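Local coordinates for periplasmic binding protein (Pseudomonas aeruginosa, PDB 2R79) that binds heme in the periplasm and probably hands it to a membrane transporter for uptake into the cell, at residues R4-G9 against D61-T66; V28-Q33 against V44-Q49. All blocks are in the same frame, centred on the assembly; numbering follows the deposited sequence.

Interaction 1: residues R4-G9 against D61-T66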
# COMPACT_ATOMS: atom_id res chain seq x y z
N ARG A 4 -30.77 -7.23 -20.37
CA ARG A 4 -29.88 -6.09 -20.23
C ARG A 4 -30.52 -5.04 -19.33
O ARG A 4 -31.53 -4.44 -19.68
CB ARG A 4 -29.56 -5.48 -21.60
CG ARG A 4 -28.99 -6.47 -22.62
CD ARG A 4 -28.19 -5.74 -23.69
NE ARG A 4 -26.76 -5.83 -23.43
CZ ARG A 4 -25.89 -4.83 -23.60
NH1 ARG A 4 -26.31 -3.66 -24.04
NH2 ARG A 4 -24.60 -5.02 -23.35
N TRP A 5 -29.92 -4.84 -18.17
CA TRP A 5 -30.43 -3.89 -17.19
C TRP A 5 -29.55 -2.67 -16.98
O TRP A 5 -28.32 -2.76 -16.99
CB TRP A 5 -30.56 -4.55 -15.82
CG TRP A 5 -31.53 -5.68 -15.71
CD1 TRP A 5 -31.65 -6.75 -16.54
CD2 TRP A 5 -32.46 -5.90 -14.63
NE1 TRP A 5 -32.59 -7.63 -16.05
CE2 TRP A 5 -33.10 -7.13 -14.88
CE3 TRP A 5 -32.80 -5.17 -13.49
CZ2 TRP A 5 -34.07 -7.65 -14.02
CZ3 TRP A 5 -33.76 -5.69 -12.63
CH2 TRP A 5 -34.39 -6.92 -12.90
N VAL A 6 -30.18 -1.52 -16.79
CA VAL A 6 -29.47 -0.29 -16.49
C VAL A 6 -30.12 0.11 -15.17
O VAL A 6 -31.35 0.13 -15.05
CB VAL A 6 -29.69 0.79 -17.55
CG1 VAL A 6 -29.28 2.15 -17.00
CG2 VAL A 6 -28.86 0.47 -18.78
N SER A 7 -29.31 0.40 -14.16
CA SER A 7 -29.85 0.74 -12.86
C SER A 7 -29.41 2.09 -12.30
O SER A 7 -28.22 2.42 -12.30
CB SER A 7 -29.50 -0.36 -11.86
OG SER A 7 -29.99 -0.05 -10.57
N ALA A 8 -30.40 2.84 -11.81
CA ALA A 8 -30.18 4.15 -11.21
C ALA A 8 -30.59 4.09 -9.75
O ALA A 8 -31.75 3.81 -9.43
CB ALA A 8 -31.00 5.19 -11.94
N GLY A 9 -29.64 4.36 -8.85
CA GLY A 9 -29.92 4.31 -7.43
C GLY A 9 -29.05 3.26 -6.77
O GLY A 9 -29.30 2.07 -6.92
N ASP A 61 -33.02 -3.49 -21.88
CA ASP A 61 -34.32 -4.14 -21.93
C ASP A 61 -35.16 -3.54 -20.81
O ASP A 61 -36.39 -3.53 -20.87
CB ASP A 61 -34.19 -5.65 -21.72
CG ASP A 61 -33.63 -6.35 -22.93
OD1 ASP A 61 -34.21 -6.20 -24.03
OD2 ASP A 61 -32.61 -7.07 -22.79
N ILE A 62 -34.48 -3.03 -19.78
CA ILE A 62 -35.18 -2.45 -18.65
C ILE A 62 -34.36 -1.40 -17.92
O ILE A 62 -33.15 -1.52 -17.80
CB ILE A 62 -35.60 -3.54 -17.64
CG1 ILE A 62 -36.32 -2.92 -16.44
CG2 ILE A 62 -34.38 -4.32 -17.19
CD1 ILE A 62 -36.83 -3.93 -15.44
N LEU A 63 -35.04 -0.37 -17.45
CA LEU A 63 -34.41 0.69 -16.69
C LEU A 63 -35.14 0.74 -15.35
O LEU A 63 -36.36 0.90 -15.31
CB LEU A 63 -34.56 2.04 -17.40
CG LEU A 63 -34.16 3.26 -16.55
CD1 LEU A 63 -32.72 3.11 -16.08
CD2 LEU A 63 -34.33 4.54 -17.34
N ILE A 64 -34.39 0.58 -14.26
CA ILE A 64 -35.00 0.62 -12.94
C ILE A 64 -34.46 1.80 -12.14
O ILE A 64 -33.31 2.21 -12.30
CB ILE A 64 -34.74 -0.69 -12.15
CG1 ILE A 64 -33.25 -0.87 -11.87
CG2 ILE A 64 -35.25 -1.89 -12.94
CD1 ILE A 64 -32.93 -2.08 -11.00
N GLY A 65 -35.32 2.35 -11.29
CA GLY A 65 -34.94 3.48 -10.46
C GLY A 65 -36.05 3.75 -9.47
O GLY A 65 -37.06 3.04 -9.46
N THR A 66 -35.86 4.75 -8.62
CA THR A 66 -36.88 5.09 -7.63
C THR A 66 -37.53 6.42 -8.02
O THR A 66 -37.40 6.87 -9.16
CB THR A 66 -36.28 5.23 -6.22
OG1 THR A 66 -35.40 6.35 -6.17
CG2 THR A 66 -35.52 3.97 -5.83
O HOH W 1 -33.27 5.81 -8.04

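Interaction 2: residues V28-Q33 against V44-Q49. With HEM (protoporphyrin IX containing Fe), chain D.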
# COMPACT_ATOMS: atom_id res chain seq x y z
N VAL A 28 -24.92 1.64 -15.03
CA VAL A 28 -25.43 2.16 -13.77
C VAL A 28 -25.14 3.66 -13.61
O VAL A 28 -24.30 4.22 -14.30
CB VAL A 28 -24.81 1.42 -12.57
CG1 VAL A 28 -25.08 -0.07 -12.70
CG2 VAL A 28 -23.32 1.69 -12.51
N ASP A 29 -25.87 4.29 -12.69
CA ASP A 29 -25.68 5.71 -12.44
C ASP A 29 -24.49 5.86 -11.49
O ASP A 29 -24.01 4.88 -10.92
CB ASP A 29 -26.94 6.31 -11.80
CG ASP A 29 -27.08 5.96 -10.34
OD1 ASP A 29 -27.26 4.76 -10.03
OD2 ASP A 29 -26.99 6.88 -9.49
N THR A 30 -24.03 7.10 -11.32
CA THR A 30 -22.88 7.37 -10.47
C THR A 30 -23.00 7.01 -8.99
O THR A 30 -21.97 6.87 -8.31
CB THR A 30 -22.47 8.85 -10.59
OG1 THR A 30 -23.57 9.69 -10.22
CG2 THR A 30 -22.05 9.18 -12.02
N THR A 31 -24.21 6.85 -8.46
CA THR A 31 -24.33 6.50 -7.03
C THR A 31 -24.16 5.01 -6.80
O THR A 31 -24.13 4.56 -5.65
CB THR A 31 -25.70 6.92 -6.43
OG1 THR A 31 -26.75 6.23 -7.09
CG2 THR A 31 -25.91 8.42 -6.54
N SER A 32 -24.04 4.24 -7.87
CA SER A 32 -23.88 2.79 -7.77
C SER A 32 -22.39 2.46 -7.74
O SER A 32 -21.76 2.30 -8.78
CB SER A 32 -24.55 2.11 -8.95
OG SER A 32 -25.94 2.38 -8.96
N GLN A 33 -21.85 2.36 -6.53
CA GLN A 33 -20.43 2.10 -6.33
C GLN A 33 -20.14 0.81 -5.58
O GLN A 33 -19.00 0.56 -5.19
CB GLN A 33 -19.82 3.28 -5.59
CG GLN A 33 -19.86 4.59 -6.37
CD GLN A 33 -19.65 5.80 -5.49
OE1 GLN A 33 -18.87 5.77 -4.54
NE2 GLN A 33 -20.34 6.89 -5.81
N VAL A 44 -24.30 6.08 -16.80
CA VAL A 44 -25.43 6.80 -17.37
C VAL A 44 -25.64 8.14 -16.67
O VAL A 44 -26.66 8.79 -16.86
CB VAL A 44 -26.73 5.99 -17.25
CG1 VAL A 44 -26.68 4.81 -18.19
CG2 VAL A 44 -26.92 5.53 -15.82
N GLY A 45 -24.65 8.54 -15.86
CA GLY A 45 -24.73 9.79 -15.15
C GLY A 45 -25.38 9.70 -13.78
O GLY A 45 -25.62 8.61 -13.26
N TYR A 46 -25.67 10.84 -13.17
CA TYR A 46 -26.30 10.88 -11.86
C TYR A 46 -27.77 10.48 -12.02
O TYR A 46 -28.41 10.81 -13.02
CB TYR A 46 -26.18 12.27 -11.26
CG TYR A 46 -26.76 12.40 -9.87
CD1 TYR A 46 -26.43 11.47 -8.87
CD2 TYR A 46 -27.61 13.45 -9.54
CE1 TYR A 46 -26.95 11.59 -7.58
CE2 TYR A 46 -28.14 13.58 -8.25
CZ TYR A 46 -27.80 12.65 -7.28
OH TYR A 46 -28.33 12.77 -6.01
N GLN A 47 -28.30 9.78 -11.02
CA GLN A 47 -29.68 9.32 -11.06
C GLN A 47 -30.73 10.42 -11.25
O GLN A 47 -31.72 10.23 -11.95
CB GLN A 47 -30.01 8.53 -9.79
CG GLN A 47 -30.29 9.37 -8.57
CD GLN A 47 -30.86 8.55 -7.42
OE1 GLN A 47 -31.61 7.61 -7.65
NE2 GLN A 47 -30.51 8.92 -6.20
N ARG A 48 -30.52 11.57 -10.61
CA ARG A 48 -31.46 12.67 -10.72
C ARG A 48 -31.32 13.43 -12.04
O ARG A 48 -32.17 14.26 -12.38
CB ARG A 48 -31.27 13.64 -9.54
CG ARG A 48 -31.54 13.03 -8.17
CD ARG A 48 -31.21 14.01 -7.05
NE ARG A 48 -31.15 13.36 -5.74
CZ ARG A 48 -32.20 13.07 -4.98
NH1 ARG A 48 -33.43 13.36 -5.40
NH2 ARG A 48 -32.03 12.48 -3.81
N GLN A 49 -30.26 13.14 -12.78
CA GLN A 49 -30.01 13.81 -14.05
C GLN A 49 -29.52 12.83 -15.12
O GLN A 49 -28.44 13.00 -15.69
CB GLN A 49 -28.99 14.93 -13.85
CG GLN A 49 -29.50 16.07 -12.98
CD GLN A 49 -28.38 16.93 -12.42
OE1 GLN A 49 -27.48 17.34 -13.15
NE2 GLN A 49 -28.43 17.20 -11.12
CHA HEM D . -27.72 17.07 -6.37
CHB HEM D . -24.18 13.65 -6.59
CHC HEM D . -25.98 11.56 -2.60
CHD HEM D . -29.55 14.88 -2.41
C1A HEM D . -26.59 16.32 -6.80
C2A HEM D . -25.71 16.65 -7.91
C3A HEM D . -24.75 15.68 -7.98
C4A HEM D . -25.00 14.76 -6.90
CMA HEM D . -23.64 15.54 -9.03
CAA HEM D . -25.77 17.86 -8.85
CBA HEM D . -25.04 19.09 -8.33
CGA HEM D . -25.75 19.73 -7.14
O1A HEM D . -26.86 20.27 -7.33
O2A HEM D . -25.19 19.68 -6.02
C1B HEM D . -24.41 12.72 -5.57
C2B HEM D . -23.55 11.59 -5.26
C3B HEM D . -24.05 11.00 -4.13
C4B HEM D . -25.23 11.77 -3.76
CMB HEM D . -22.36 11.09 -6.10
CAB HEM D . -23.58 9.86 -3.47
CBB HEM D . -22.27 9.60 -3.21
C1C HEM D . -27.12 12.28 -2.21
C2C HEM D . -27.86 12.05 -0.99
C3C HEM D . -28.82 13.00 -0.89
C4C HEM D . -28.74 13.77 -2.12
CMC HEM D . -27.62 10.93 0.01
CAC HEM D . -29.56 13.28 0.26
CBC HEM D . -30.85 12.91 0.44
C1D HEM D . -29.38 15.73 -3.49
C2D HEM D . -30.19 16.91 -3.70
C3D HEM D . -29.72 17.51 -4.81
C4D HEM D . -28.56 16.74 -5.28
CMD HEM D . -31.36 17.38 -2.84
CAD HEM D . -30.44 18.69 -5.46
CBD HEM D . -31.08 18.44 -6.82
CGD HEM D . -32.24 17.45 -6.79
O1D HEM D . -32.84 17.21 -7.86
O2D HEM D . -32.56 16.91 -5.71
NA HEM D . -26.15 15.13 -6.20
NB HEM D . -25.47 12.80 -4.68
NC HEM D . -27.67 13.34 -2.92
ND HEM D . -28.38 15.62 -4.47
FE HEM D . -27.03 14.13 -4.68

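Interaction 1: residues R4-G9 against D61-T66
Strands 5-7 and 62-65 run parallel, with Arg-4, Val-6 and Ala-8 supplying the backbone bonds to 61-66 while Trp-5 and Ser-7 turn theirs to the strand 25-28 side. Val-6 bonds through both its polar atoms: its N donates to Ile-62 O (3.1 Å) and its O accepts from Ile-64 N (3.2 Å). Ala-8 N extends the series to Ile-64 O at 3.0 Å. At the start of the pair Arg-4 O takes two donors, Asp-61 N and Ile-62 N. Here the Asp-61 carboxylate adds a side-chain-to-backbone bond: Arg-4 N donates to OD2 (3.0 Å), on its anti lone pair. The two side chains make no salt bridge, Arg-4 NE lying 6.0 Å from Asp-61 OD2. Where the strands end, a water donates to Ala-8 O and accepts from Thr-66 N.

On one face of the sheet Ile-62 lays CG2 over the five-membered ring of Trp-5, 3.5 Å from its centroid and 12° off the normal, a CH-pi contact. Ile-64 CD1 reaches the same indole at its edge, 4.0 Å from Trp-5 CE3. With CG1 wedged between its backbone N and carbonyl carbon (chi1 65°), Ile-64 leans back over the neighbouring strand, also touching Ser-7, whose OG is hydrogen-bonded to Ser-13. Helix 94-108 packs on Trp-5 and Ile-62 through Trp-107. On the other face Leu-63 CD1 meets Val-6 CG1 at 3.7 Å.

The strand order 25-28, 5-7, 62-65, 85-87, all parallel, is that of an alpha/beta sheet, as in the N-terminal lobe of periplasmic binding proteins of this family.

Interaction 2: residues V28-Q33 against V44-Q49
Two parts of the one loop connecting strand 25-28 to helix 52-56 meet at the heme site, with the turn from Asp-29 to Ser-32 flanking the segment that carries Tyr-46, the axial ligand. Tyr-46 OH binds the heme iron at 2.3 Å and also accepts a hydrogen bond from Arg-48 NE (2.9 Å); the hydroxyl oxygen lies in the plane of the Arg-48 guanidinium, and this donor probably draws electron density from it. Heme C4A lies over one face of the phenol ring, Arg-48 N and Gln-47 CG over the opposite one, and Thr-31 CG2 abuts the edge, 3.5 Å from Tyr-46 CE1. CG of Tyr-46 stands anti to the backbone N (chi1 -178°), which sends the ring past Thr-30 and Thr-31 to the porphyrin.

Two backbone bonds tie the segments: Thr-30 N to Gly-45 O (2.9 Å) and Val-44 N to Val-28 O (3.1 Å). Asp-29 OD2 accepts from Thr-31 N in an Asx turn and OD1 from Ser-32 OG, while Gln-47 CB rests 3.5 Å from Asp-29 OD2. Beyond the segments, Gln-47 NE2 bonds Glu-68 and Arg-203 hydrogen-bonds the heme. The result is a tyrosine-ligated heme site built on a single long loop.

Overall arrangement
Interactions 1 and 2 lie about 10 Å apart, centre to centre, on the same side of the chain's centre. Along the chain, 4-9 comes first, then 28-33 and 44-49, and finally 61-66, so both parts of interaction 2 come, in sequence, between strands 5-7 and 62-65. Interaction 1 pairs two strands of the four-stranded parallel sheet, and interaction 2 begins where strand 25-28, the other neighbour of 5-7, ends. Asp-29 joins them directly, its N probably hydrogen-bonded to Ser-7 O (3.0 Å) and its OD1 to Gly-9 N (2.7 Å), just before helix 10-18. The heme-binding loop is thus tied to the end of the sheet core.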